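Local coordinates for protein putative transcriptional regulator (TetR/AcrR family) (Acinetobacter sp., PDB 3KNW) that probably binds DNA as a dimeric TetR/AcrR-family regulator of transcription, its target genes being unspecified, at residues A[115-118]-A[119-122]; A[23-26]-A[27-31]; A[131-134]-A[135-139]; A[177-180]-A[181-185]; A[168-171]-A[172-176]. One frame throughout, in Å; residues are numbered along the deposited sequence.

Contact 1: residues A[115-118]-A[119-122]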
loop_
_atom_site.group_PDB
_atom_site.type_symbol
_atom_site.label_atom_id
_atom_site.label_comp_id
_atom_site.label_asym_id
_atom_site.label_seq_id
_atom_site.Cartn_x
_atom_site.Cartn_y
_atom_site.Cartn_z
ATOM N N VAL A 115 -2.513 1.329 4.771
ATOM C CA VAL A 115 -3.071 0.519 3.700
ATOM C C VAL A 115 -4.575 0.494 3.823
ATOM O O VAL A 115 -5.311 0.715 2.839
ATOM C CB VAL A 115 -2.578 -0.922 3.771
ATOM C CG1 VAL A 115 -3.549 -1.876 3.027
ATOM C CG2 VAL A 115 -1.142 -1.028 3.244
ATOM N N LYS A 116 -5.031 0.174 5.039
ATOM C CA LYS A 116 -6.456 0.259 5.372
ATOM C C LYS A 116 -6.981 1.627 4.997
ATOM O O LYS A 116 -7.796 1.749 4.106
ATOM C CB LYS A 116 -6.684 -0.011 6.839
ATOM C CG LYS A 116 -6.652 -1.510 7.232
ATOM C CD LYS A 116 -7.822 -2.295 6.623
ATOM C CE LYS A 116 -7.929 -3.705 7.155
ATOM N NZ LYS A 116 -9.373 -4.171 6.991
HETATM N N MSE A 117 -6.465 2.682 5.597
HETATM C CA MSE A 117 -7.076 3.998 5.395
HETATM C C MSE A 117 -7.004 4.462 3.938
HETATM O O MSE A 117 -7.944 5.115 3.454
HETATM C CB MSE A 117 -6.456 5.036 6.313
HETATM C CG MSE A 117 -6.505 4.670 7.791
HETATM SE SE MSE A 117 -8.279 4.707 8.350
HETATM C CE MSE A 117 -8.285 6.593 8.535
ATOM N N ALA A 118 -5.909 4.143 3.233
ATOM C CA ALA A 118 -5.791 4.437 1.777
ATOM C C ALA A 118 -6.936 3.751 1.024
ATOM O O ALA A 118 -7.617 4.355 0.202
ATOM C CB ALA A 118 -4.412 3.956 1.206
ATOM N N ALA A 119 -7.140 2.476 1.347
ATOM C CA ALA A 119 -8.216 1.670 0.806
ATOM C C ALA A 119 -9.572 2.362 0.865
ATOM O O ALA A 119 -10.290 2.417 -0.148
ATOM C CB ALA A 119 -8.284 0.342 1.550
ATOM N N GLU A 120 -9.921 2.886 2.042
ATOM C CA GLU A 120 -11.216 3.484 2.242
ATOM C C GLU A 120 -11.172 4.992 2.153
ATOM O O GLU A 120 -12.032 5.676 2.701
ATOM C CB GLU A 120 -11.764 3.072 3.622
ATOM C CG GLU A 120 -10.951 3.553 4.834
ATOM C CD GLU A 120 -11.703 3.318 6.122
ATOM O OE1 GLU A 120 -12.362 4.278 6.634
ATOM O OE2 GLU A 120 -11.641 2.164 6.602
ATOM N N VAL A 121 -10.170 5.528 1.485
ATOM C CA VAL A 121 -10.003 6.973 1.467
ATOM C C VAL A 121 -11.184 7.742 0.895
ATOM O O VAL A 121 -11.425 8.863 1.283
ATOM C CB VAL A 121 -8.725 7.348 0.737
ATOM C CG1 VAL A 121 -8.765 8.811 0.245
ATOM C CG2 VAL A 121 -7.547 7.106 1.701
ATOM N N ALA A 122 -11.922 7.141 -0.023
ATOM C CA ALA A 122 -13.084 7.795 -0.607
ATOM C C ALA A 122 -14.169 8.186 0.425
ATOM O O ALA A 122 -14.963 9.096 0.163
ATOM C CB ALA A 122 -13.697 6.903 -1.722
#
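Met117 and Glu120 send their side chains off the same flank of the last helical turn, where the selenium of selenomethionine Met117 (SE) stands 4.3 Å from Glu120 CD. Glu120 is the first residue past the helical angles; its CG sits between the backbone N and the carbonyl carbon, chi1 63°, and the chain then runs out extended. Lys116 leans off the neighbouring flank, and its NZ remains 6.7 Å from Glu120 OE2, so the two opposite charges lie near each other without pairing. Val121 faces elsewhere, its CB 3.2 Å from Ala118 O. The main chain records the ending of the helix. Ala119 N bonds to Val115 O at 2.9 Å and Glu120 N to Lys116 O at 3.2 Å, after which Val121 N turns back by one residue fewer, meeting Ala118 O at 3.1 Å from above the carbonyl plane rather than on a lone pair. A long glutamate and lysine fit this place because their polar ends find partners beyond it. The Glu120 carboxylate takes the backbone N-H of Phe32 and Val33, and Lys116 NZ gives to Arg29 O and, weakly, to Ala119 O of the second subunit. The end of helix 111-119 and the residue after it are thus bonded to the end of helix 13-30 and the loop that follows. Met117 packs on Met128 and Met132 of helix 126-153, while Ala118 lies on Leu178 and Ala119 on Ala119 of the second subunit, small side chains that allow close approach there.

Contact 2: residues A[23-26]-A[27-31]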
loop_
_atom_site.group_PDB
_atom_site.type_symbol
_atom_site.label_atom_id
_atom_site.label_comp_id
_atom_site.label_asym_id
_atom_site.label_seq_id
_atom_site.Cartn_x
_atom_site.Cartn_y
_atom_site.Cartn_z
ATOM N N GLY A 23 -10.339 1.026 20.192
ATOM C CA GLY A 23 -10.691 1.447 18.852
ATOM C C GLY A 23 -9.593 1.133 17.822
ATOM O O GLY A 23 -9.876 0.639 16.728
ATOM N N PHE A 24 -8.352 1.381 18.227
ATOM C CA PHE A 24 -7.213 1.260 17.370
ATOM C C PHE A 24 -7.041 -0.169 16.861
ATOM O O PHE A 24 -6.851 -0.377 15.674
ATOM C CB PHE A 24 -5.938 1.699 18.090
ATOM C CG PHE A 24 -4.727 1.490 17.259
ATOM C CD1 PHE A 24 -4.526 2.254 16.132
ATOM C CD2 PHE A 24 -3.841 0.480 17.542
ATOM C CE1 PHE A 24 -3.451 2.050 15.328
ATOM C CE2 PHE A 24 -2.741 0.273 16.739
ATOM C CZ PHE A 24 -2.554 1.059 15.624
ATOM N N HIS A 25 -7.111 -1.137 17.766
ATOM C CA HIS A 25 -7.088 -2.533 17.382
ATOM C C HIS A 25 -8.225 -2.804 16.421
ATOM O O HIS A 25 -8.024 -3.420 15.374
ATOM C CB HIS A 25 -7.169 -3.470 18.595
ATOM C CG HIS A 25 -5.942 -3.446 19.454
ATOM N ND1 HIS A 25 -4.719 -3.916 19.018
ATOM C CD2 HIS A 25 -5.745 -3.002 20.720
ATOM C CE1 HIS A 25 -3.825 -3.770 19.983
ATOM N NE2 HIS A 25 -4.421 -3.209 21.022
ATOM N N LEU A 26 -9.413 -2.325 16.744
ATOM C CA LEU A 26 -10.537 -2.598 15.884
ATOM C C LEU A 26 -10.189 -2.166 14.479
ATOM O O LEU A 26 -10.384 -2.920 13.538
ATOM C CB LEU A 26 -11.783 -1.871 16.362
ATOM C CG LEU A 26 -13.148 -2.351 15.852
ATOM C CD1 LEU A 26 -13.335 -3.878 15.920
ATOM C CD2 LEU A 26 -14.222 -1.633 16.670
ATOM N N VAL A 27 -9.635 -0.963 14.349
ATOM C CA VAL A 27 -9.398 -0.371 13.035
ATOM C C VAL A 27 -8.287 -1.067 12.237
ATOM O O VAL A 27 -8.356 -1.094 11.030
ATOM C CB VAL A 27 -9.114 1.163 13.124
ATOM C CG1 VAL A 27 -8.694 1.736 11.752
ATOM C CG2 VAL A 27 -10.329 1.905 13.645
ATOM N N LEU A 28 -7.272 -1.628 12.878
ATOM C CA LEU A 28 -6.287 -2.436 12.144
ATOM C C LEU A 28 -6.924 -3.642 11.451
ATOM O O LEU A 28 -6.492 -4.025 10.366
ATOM C CB LEU A 28 -5.205 -2.968 13.070
ATOM C CG LEU A 28 -4.235 -1.981 13.717
ATOM C CD1 LEU A 28 -4.096 -2.274 15.236
ATOM C CD2 LEU A 28 -2.892 -2.028 13.028
ATOM N N ARG A 29 -7.913 -4.248 12.108
ATOM C CA ARG A 29 -8.635 -5.402 11.589
ATOM C C ARG A 29 -9.650 -5.012 10.531
ATOM O O ARG A 29 -9.722 -5.658 9.494
ATOM C CB ARG A 29 -9.391 -6.153 12.706
ATOM C CG ARG A 29 -8.554 -7.155 13.535
ATOM C CD ARG A 29 -8.284 -6.658 14.970
ATOM N NE ARG A 29 -7.994 -7.742 15.929
ATOM C CZ ARG A 29 -8.171 -7.672 17.259
ATOM N NH1 ARG A 29 -8.662 -6.578 17.845
ATOM N NH2 ARG A 29 -7.870 -8.723 18.018
ATOM N N LYS A 30 -10.444 -3.978 10.792
ATOM C CA LYS A 30 -11.664 -3.754 10.014
ATOM C C LYS A 30 -11.831 -2.384 9.363
ATOM O O LYS A 30 -12.812 -2.136 8.663
ATOM C CB LYS A 30 -12.884 -4.055 10.892
ATOM C CG LYS A 30 -12.955 -5.531 11.346
ATOM C CD LYS A 30 -14.224 -5.850 12.184
ATOM C CE LYS A 30 -14.139 -7.242 12.860
ATOM N NZ LYS A 30 -13.705 -8.326 11.904
ATOM N N GLY A 31 -10.889 -1.484 9.566
ATOM C CA GLY A 31 -11.043 -0.153 9.024
ATOM C C GLY A 31 -11.943 0.713 9.884
ATOM O O GLY A 31 -12.332 0.338 11.034
#
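Phe24 and Leu28, one turn apart, make the apolar part of this contact. Leu28 CG stands over one face of the Phe24 ring, 4.3 Å from its centroid and shifted toward the rim, a CH-pi contact, while Leu28 CD1 presses closer, 3.3 Å from Phe24 CE2. Phe24 CG is anti to the backbone N, chi1 176°, which swings the ring outward beside the carbonyl carbon, where Leu28 can lie over its face. A flat ring and a leucine suit each other here, one offering a broad face and the other a branched end whose CG lies over it while CD1 packs against the ring carbons. Val27 and Leu26 turn to other sides of the same helix.

These residues form the end of helix 13-30, which in TetR-type regulators packs against the helix-turn-helix, here predicted at residues 36-55. Accordingly Leu26 lies on Ile40 and Thr43 of helix 37-44, and Val27 and Phe24 on Leu65 of helix 58-81; the Phe24 ring also meets that of Tyr69.

Hydrogen bonding is regular at first: Val27 N to Gly23 O at 2.9 Å, in the carbonyl plane, then Leu28 N to Phe24 O. Arg29 N divides itself weakly between His25 O and Leu26 O, and Leu26 O also accepts from Lys30 N at 2.9 Å. Gly31, with phi of 80°, leaves the helix in a conformation where a CB would jam against Lys30 O.

By van der Waals contact alone, the Arg29 side chain, bent at chi2, lies over His25, its CD 3.3 Å from His25 O; His25 ND1 and Arg29 NH1 stay 4.9 Å apart.

Contact 3: residues A[131-134]-A[135-139]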
loop_
_atom_site.group_PDB
_atom_site.type_symbol
_atom_site.label_atom_id
_atom_site.label_comp_id
_atom_site.label_asym_id
_atom_site.label_seq_id
_atom_site.Cartn_x
_atom_site.Cartn_y
_atom_site.Cartn_z
ATOM N N ILE A 131 -5.216 15.054 8.804
ATOM C CA ILE A 131 -4.385 14.638 9.927
ATOM C C ILE A 131 -3.425 13.523 9.522
ATOM O O ILE A 131 -2.229 13.588 9.820
ATOM C CB ILE A 131 -5.214 14.149 11.140
ATOM C CG1 ILE A 131 -5.974 15.325 11.792
ATOM C CG2 ILE A 131 -4.310 13.533 12.167
ATOM C CD1 ILE A 131 -7.081 14.883 12.719
HETATM N N MSE A 132 -3.933 12.538 8.794
HETATM C CA MSE A 132 -3.102 11.409 8.364
HETATM C C MSE A 132 -2.016 11.826 7.376
HETATM O O MSE A 132 -0.855 11.473 7.517
HETATM C CB MSE A 132 -3.974 10.348 7.722
HETATM C CG MSE A 132 -3.571 8.951 8.052
HETATM SE SE MSE A 132 -4.827 7.844 7.079
HETATM C CE MSE A 132 -6.466 8.823 7.262
ATOM N N ASN A 133 -2.427 12.552 6.358
ATOM C CA ASN A 133 -1.519 13.149 5.381
ATOM C C ASN A 133 -0.370 13.899 5.964
ATOM O O ASN A 133 0.723 13.826 5.455
ATOM C CB ASN A 133 -2.242 14.218 4.592
ATOM C CG ASN A 133 -2.554 13.787 3.251
ATOM O OD1 ASN A 133 -3.191 12.724 3.050
ATOM N ND2 ASN A 133 -2.106 14.580 2.271
ATOM N N ASP A 134 -0.673 14.727 6.969
ATOM C CA ASP A 134 0.348 15.511 7.589
ATOM C C ASP A 134 1.276 14.617 8.418
ATOM O O ASP A 134 2.476 14.827 8.381
ATOM C CB ASP A 134 -0.253 16.639 8.408
ATOM C CG ASP A 134 -0.771 17.822 7.512
ATOM O OD1 ASP A 134 -0.296 17.979 6.326
ATOM O OD2 ASP A 134 -1.654 18.592 8.017
ATOM N N GLY A 135 0.753 13.597 9.087
ATOM C CA GLY A 135 1.587 12.659 9.818
ATOM C C GLY A 135 2.622 12.042 8.901
ATOM O O GLY A 135 3.844 12.001 9.193
ATOM N N VAL A 136 2.158 11.620 7.734
ATOM C CA VAL A 136 3.035 10.917 6.825
ATOM C C VAL A 136 4.043 11.903 6.283
ATOM O O VAL A 136 5.219 11.566 6.166
ATOM C CB VAL A 136 2.273 10.244 5.671
ATOM C CG1 VAL A 136 3.217 9.742 4.685
ATOM C CG2 VAL A 136 1.444 9.133 6.182
ATOM N N LYS A 137 3.603 13.105 5.947
ATOM C CA LYS A 137 4.569 14.138 5.487
ATOM C C LYS A 137 5.650 14.450 6.545
ATOM O O LYS A 137 6.798 14.673 6.226
ATOM C CB LYS A 137 3.869 15.442 5.120
ATOM C CG LYS A 137 2.967 15.413 3.914
ATOM C CD LYS A 137 3.708 15.324 2.597
ATOM C CE LYS A 137 2.933 16.102 1.472
ATOM N NZ LYS A 137 1.390 15.989 1.570
ATOM N N ARG A 138 5.280 14.456 7.809
ATOM C CA ARG A 138 6.269 14.683 8.833
ATOM C C ARG A 138 7.304 13.552 8.983
ATOM O O ARG A 138 8.497 13.821 9.188
ATOM C CB ARG A 138 5.591 14.940 10.155
ATOM C CG ARG A 138 5.250 16.398 10.366
ATOM C CD ARG A 138 4.993 16.612 11.833
ATOM N NE ARG A 138 3.703 16.104 12.294
ATOM C CZ ARG A 138 3.459 15.693 13.552
ATOM N NH1 ARG A 138 2.237 15.279 13.893
ATOM N NH2 ARG A 138 4.436 15.661 14.478
ATOM N N LEU A 139 6.839 12.307 8.888
ATOM C CA LEU A 139 7.703 11.163 8.959
ATOM C C LEU A 139 8.686 11.174 7.819
ATOM O O LEU A 139 9.875 11.053 8.021
ATOM C CB LEU A 139 6.886 9.898 9.007
ATOM C CG LEU A 139 7.706 8.623 9.038
ATOM C CD1 LEU A 139 8.563 8.554 10.286
ATOM C CD2 LEU A 139 6.800 7.420 8.910
#
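Lys137 is folded back toward Asn133: chi1 of -67° sets its CG beside its own backbone N and against Asn133 O, 3.2 Å away, and chi2 of -72° then bends the rest of the chain, so that the two side chains run side by side, pointing the same way. This stretch belongs to helix 126-153, a long helix of the TetR C-terminal domain, the half of such regulators that generally carries the dimer contacts and the ligand pocket. The amine of Lys137 also makes a cation-pi contact with Tyr183 of the second subunit. A lysine is well suited to it, since its methylenes can rest on the helix while the charge reaches over the subunit boundary. Asp134 OD1 stays 5.4 Å from Lys137 NZ, too far for a salt bridge, though the carboxylate may still help, weakly, to stabilise the ammonium charge.

The backbone repeats the regular alpha-helical pattern four times. Gly135 N bonds to Ile131 O and Val136 N to Met132 O, the latter at 3.0 Å; Lys137 N then meets Asn133 O, and Arg138 N meets Asp134 O at 2.9 Å. On the buried side Val136 sets CG2 3.5 Å from Met132 O, a beta-branched residue lying close to the backbone and facing helix 111-119 through Ile114. Across the helix, Ile131 and Arg138 both pack on Ile70 of helix 58-81. The foot of the Arg138 side chain rests on the preceding turn, with Arg138 CB 3.6 Å from Asp134 O.

Contact 4: residues A[177-180]-A[181-185]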
loop_
_atom_site.group_PDB
_atom_site.type_symbol
_atom_site.label_atom_id
_atom_site.label_comp_id
_atom_site.label_asym_id
_atom_site.label_seq_id
_atom_site.Cartn_x
_atom_site.Cartn_y
_atom_site.Cartn_z
ATOM N N ALA A 177 5.429 -3.671 2.507
ATOM C CA ALA A 177 4.412 -4.043 3.593
ATOM C C ALA A 177 3.109 -4.542 2.956
ATOM O O ALA A 177 2.577 -5.544 3.360
ATOM C CB ALA A 177 4.114 -2.908 4.500
ATOM N N LEU A 178 2.654 -3.874 1.890
ATOM C CA LEU A 178 1.471 -4.296 1.140
ATOM C C LEU A 178 1.610 -5.744 0.550
ATOM O O LEU A 178 0.704 -6.547 0.710
ATOM C CB LEU A 178 1.276 -3.303 0.002
ATOM C CG LEU A 178 -0.057 -3.037 -0.621
ATOM C CD1 LEU A 178 -0.038 -1.694 -1.356
ATOM C CD2 LEU A 178 -0.266 -4.094 -1.563
ATOM N N LEU A 179 2.719 -6.050 -0.133
ATOM C CA LEU A 179 2.948 -7.390 -0.698
ATOM C C LEU A 179 3.064 -8.433 0.384
ATOM O O LEU A 179 2.530 -9.532 0.261
ATOM C CB LEU A 179 4.219 -7.448 -1.564
ATOM C CG LEU A 179 4.145 -6.735 -2.914
ATOM C CD1 LEU A 179 5.395 -7.044 -3.781
ATOM C CD2 LEU A 179 2.862 -7.106 -3.706
ATOM N N SER A 180 3.747 -8.091 1.452
ATOM C CA SER A 180 3.814 -8.988 2.633
ATOM C C SER A 180 2.427 -9.410 3.174
ATOM O O SER A 180 2.213 -10.551 3.521
ATOM C CB SER A 180 4.703 -8.371 3.741
ATOM O OG SER A 180 6.036 -8.174 3.211
ATOM N N LYS A 181 1.477 -8.513 3.202
ATOM C CA LYS A 181 0.108 -8.899 3.542
ATOM C C LYS A 181 -0.524 -9.824 2.501
ATOM O O LYS A 181 -1.198 -10.807 2.833
ATOM C CB LYS A 181 -0.784 -7.657 3.683
ATOM C CG LYS A 181 -0.351 -6.731 4.782
ATOM C CD LYS A 181 0.003 -7.528 6.092
ATOM C CE LYS A 181 -0.435 -6.788 7.382
ATOM N NZ LYS A 181 -0.011 -7.568 8.588
ATOM N N LEU A 182 -0.306 -9.500 1.246
ATOM C CA LEU A 182 -0.853 -10.296 0.172
ATOM C C LEU A 182 -0.267 -11.705 0.224
ATOM O O LEU A 182 -1.016 -12.663 0.083
ATOM C CB LEU A 182 -0.537 -9.678 -1.172
ATOM C CG LEU A 182 -1.256 -10.395 -2.312
ATOM C CD1 LEU A 182 -2.802 -10.112 -2.161
ATOM C CD2 LEU A 182 -0.713 -9.970 -3.717
ATOM N N TYR A 183 1.046 -11.816 0.415
ATOM C CA TYR A 183 1.776 -13.124 0.458
ATOM C C TYR A 183 1.648 -13.771 1.844
ATOM O O TYR A 183 1.807 -14.945 1.999
ATOM C CB TYR A 183 3.258 -12.953 0.232
ATOM C CG TYR A 183 3.711 -12.329 -1.082
ATOM C CD1 TYR A 183 2.831 -11.997 -2.065
ATOM C CD2 TYR A 183 5.072 -12.062 -1.322
ATOM C CE1 TYR A 183 3.266 -11.501 -3.285
ATOM C CE2 TYR A 183 5.498 -11.542 -2.556
ATOM C CZ TYR A 183 4.567 -11.270 -3.507
ATOM O OH TYR A 183 4.914 -10.725 -4.707
ATOM N N LYS A 184 1.315 -13.012 2.850
ATOM C CA LYS A 184 1.259 -13.515 4.195
ATOM C C LYS A 184 2.606 -13.989 4.665
ATOM O O LYS A 184 2.660 -14.790 5.538
ATOM C CB LYS A 184 0.214 -14.629 4.384
ATOM C CG LYS A 184 -1.049 -14.414 3.677
ATOM C CD LYS A 184 -2.285 -15.016 4.380
ATOM C CE LYS A 184 -2.236 -16.541 4.481
ATOM N NZ LYS A 184 -3.487 -17.173 5.121
ATOM N N HIS A 185 3.695 -13.417 4.164
ATOM C CA HIS A 185 4.971 -13.502 4.887
ATOM C C HIS A 185 5.817 -12.340 4.419
ATOM O O HIS A 185 5.463 -11.711 3.444
ATOM C CB HIS A 185 5.660 -14.831 4.603
ATOM C CG HIS A 185 5.933 -15.044 3.162
ATOM N ND1 HIS A 185 7.160 -14.781 2.603
ATOM C CD2 HIS A 185 5.144 -15.517 2.162
ATOM C CE1 HIS A 185 7.106 -15.050 1.304
ATOM N NE2 HIS A 185 5.894 -15.497 1.013
#
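Tyr183 leans back over the turn before it, and Leu179 receives it atom by atom. At the root, Tyr183 CB lies 3.5 Å from Leu179 O; Tyr183 CG comes closer to that same oxygen, at 3.3 Å, and Tyr183 CD1 follows at 3.4 Å. The ring plane is turned almost into line with the CA-CB bond, chi2 -4°, an uncommon setting for a tyrosine, and this brings one face over the carbonyl carbon of Leu179. Farther out, Leu179 CB stands 4.3 Å from Tyr183 CZ, near the rim of the ring, and Tyr183 OH ends 3.8 Å from Leu179 CD1, the two side chains lying alongside each other. Pro188 of helix 187-200 packs on both of them.

Here helix 162-183 comes to its end. Tyr183 N bonds to Leu179 O at 2.7 Å, but the next link, Lys184 N to Ser180 O, is weak, and Lys184 takes a positive phi of 62°. His185 O then returns to within 3.3 Å of Ser180 CA, a CA-H...O contact. Ser180 OG gives its bond to Ala176 O, which suits a small hydroxyl buried beside Leu189. The Tyr183 carbonyl accepts from Arg129 NH2 of the second subunit. With the Leu179 peptide carbonyl and CB against the ring and a polar backbone oxygen at the subunit boundary, the turn serves both the local core and the dimer.

Contact 5: residues A[168-171]-A[172-176]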
loop_
_atom_site.group_PDB
_atom_site.type_symbol
_atom_site.label_atom_id
_atom_site.label_comp_id
_atom_site.label_asym_id
_atom_site.label_seq_id
_atom_site.Cartn_x
_atom_site.Cartn_y
_atom_site.Cartn_z
ATOM N N VAL A 168 11.858 7.561 -1.668
ATOM C CA VAL A 168 12.129 6.321 -2.224
ATOM C C VAL A 168 12.063 5.238 -1.158
ATOM O O VAL A 168 11.347 4.232 -1.287
ATOM C CB VAL A 168 13.513 6.290 -2.792
ATOM C CG1 VAL A 168 13.837 4.804 -3.095
ATOM C CG2 VAL A 168 13.569 7.180 -4.004
ATOM N N ILE A 169 12.807 5.449 -0.091
ATOM C CA ILE A 169 12.834 4.454 0.964
ATOM C C ILE A 169 11.421 4.249 1.542
ATOM O O ILE A 169 10.907 3.088 1.608
ATOM C CB ILE A 169 13.818 4.831 2.052
ATOM C CG1 ILE A 169 15.226 4.694 1.546
ATOM C CG2 ILE A 169 13.643 3.969 3.268
ATOM C CD1 ILE A 169 16.227 5.282 2.510
ATOM N N TYR A 170 10.751 5.347 1.872
ATOM C CA TYR A 170 9.443 5.187 2.469
ATOM C C TYR A 170 8.409 4.548 1.497
ATOM O O TYR A 170 7.594 3.734 1.899
ATOM C CB TYR A 170 8.945 6.491 3.063
ATOM C CG TYR A 170 7.695 6.324 3.872
ATOM C CD1 TYR A 170 7.744 5.948 5.196
ATOM C CD2 TYR A 170 6.464 6.573 3.330
ATOM C CE1 TYR A 170 6.574 5.827 5.968
ATOM C CE2 TYR A 170 5.295 6.446 4.102
ATOM C CZ TYR A 170 5.372 6.104 5.418
ATOM O OH TYR A 170 4.220 5.969 6.158
ATOM N N GLN A 171 8.491 4.875 0.226
ATOM C CA GLN A 171 7.581 4.303 -0.736
ATOM C C GLN A 171 7.822 2.824 -0.887
ATOM O O GLN A 171 6.880 2.086 -0.896
ATOM C CB GLN A 171 7.738 4.969 -2.079
ATOM C CG GLN A 171 7.031 6.301 -2.137
ATOM C CD GLN A 171 7.338 7.092 -3.372
ATOM O OE1 GLN A 171 7.047 8.260 -3.446
ATOM N NE2 GLN A 171 7.921 6.462 -4.333
HETATM N N MSE A 172 9.075 2.397 -0.986
HETATM C CA MSE A 172 9.442 0.983 -1.116
HETATM C C MSE A 172 9.050 0.196 0.065
HETATM O O MSE A 172 8.556 -0.920 -0.092
HETATM C CB MSE A 172 10.928 0.820 -1.361
HETATM C CG MSE A 172 11.458 -0.643 -1.352
HETATM SE SE MSE A 172 13.374 -0.554 -1.686
HETATM C CE MSE A 172 13.984 -0.093 0.038
ATOM N N TYR A 173 9.155 0.758 1.275
ATOM C CA TYR A 173 8.685 -0.014 2.438
ATOM C C TYR A 173 7.198 -0.177 2.497
ATOM O O TYR A 173 6.720 -1.262 2.789
ATOM C CB TYR A 173 9.228 0.528 3.754
ATOM C CG TYR A 173 10.626 0.021 3.993
ATOM C CD1 TYR A 173 11.713 0.487 3.236
ATOM C CD2 TYR A 173 10.884 -0.949 4.938
ATOM C CE1 TYR A 173 13.006 0.057 3.467
ATOM C CE2 TYR A 173 12.212 -1.389 5.157
ATOM C CZ TYR A 173 13.239 -0.899 4.401
ATOM O OH TYR A 173 14.527 -1.374 4.619
ATOM N N LEU A 174 6.415 0.855 2.182
ATOM C CA LEU A 174 4.961 0.692 2.121
ATOM C C LEU A 174 4.544 -0.356 1.091
ATOM O O LEU A 174 3.655 -1.156 1.325
ATOM C CB LEU A 174 4.319 1.972 1.736
ATOM C CG LEU A 174 4.286 3.069 2.791
ATOM C CD1 LEU A 174 3.819 4.345 2.118
ATOM C CD2 LEU A 174 3.411 2.711 3.925
ATOM N N GLY A 175 5.227 -0.403 -0.037
ATOM C CA GLY A 175 4.831 -1.354 -1.044
ATOM C C GLY A 175 5.237 -2.796 -0.701
ATOM O O GLY A 175 4.476 -3.736 -1.010
ATOM N N ALA A 176 6.456 -2.956 -0.155
ATOM C CA ALA A 176 6.871 -4.169 0.499
ATOM C C ALA A 176 5.874 -4.592 1.665
ATOM O O ALA A 176 5.522 -5.754 1.791
ATOM C CB ALA A 176 8.327 -4.001 1.061
#
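Helix 162-183 probably corresponds to one of the two helices that TetR regulators commonly use to build the dimer's four-helix bundle, and residues 168-176 lie in its buried middle. Tyr170 and Leu174 meet on the side facing the subunit's own core. With CG anti to the backbone N (chi1 -171°), the Tyr170 ring stands beside its carbonyl carbon, where Leu174 CD1 reaches Tyr170 CE2 at 3.2 Å, oblique to the ring. The ring also packs on Val136 and Leu139 of helix 126-153, and Trp98 of helix 87-100 touches both partners. On another flank Tyr173 sets its CD1 edge in plane with Ile169 O, 3.2 Å away, and Ile169 CG2 lies 4.0 Å from Tyr173 CE1. Backbone bonds run unbroken, from Met172 N to Val168 O at 2.9 Å through to Gly175 N on Gln171 O. Selenomethionine Met172 lays a flexible apolar chain against Thr196 and against Gln171 of the second subunit, whose own Met172 meets Gln171 in return. Tyrosine suits position 173 because its ring packs by its hydrocarbon on Ile169 while Thr196 of helix 187-200 satisfies its buried hydroxyl.

Each of the five contacts is a continuous stretch of chain, so none closes a loop, and none nests in or crosses another; they simply follow in series. From the N terminus comes contact 2, at the end of the first helix of the DNA-binding part, then contact 1 at the end of helix 111-119, and these touch, joining the DNA-binding part to the C-terminal domain. Contact 3 follows on helix 126-153 and meets contact 1 through methionine packing. Contacts 5 and 4 succeed one another on helix 162-183, and contact 5 also touches contact 3 in the core. Contacts 1, 3, 4 and 5 all border the second subunit, whereas contact 2 does not.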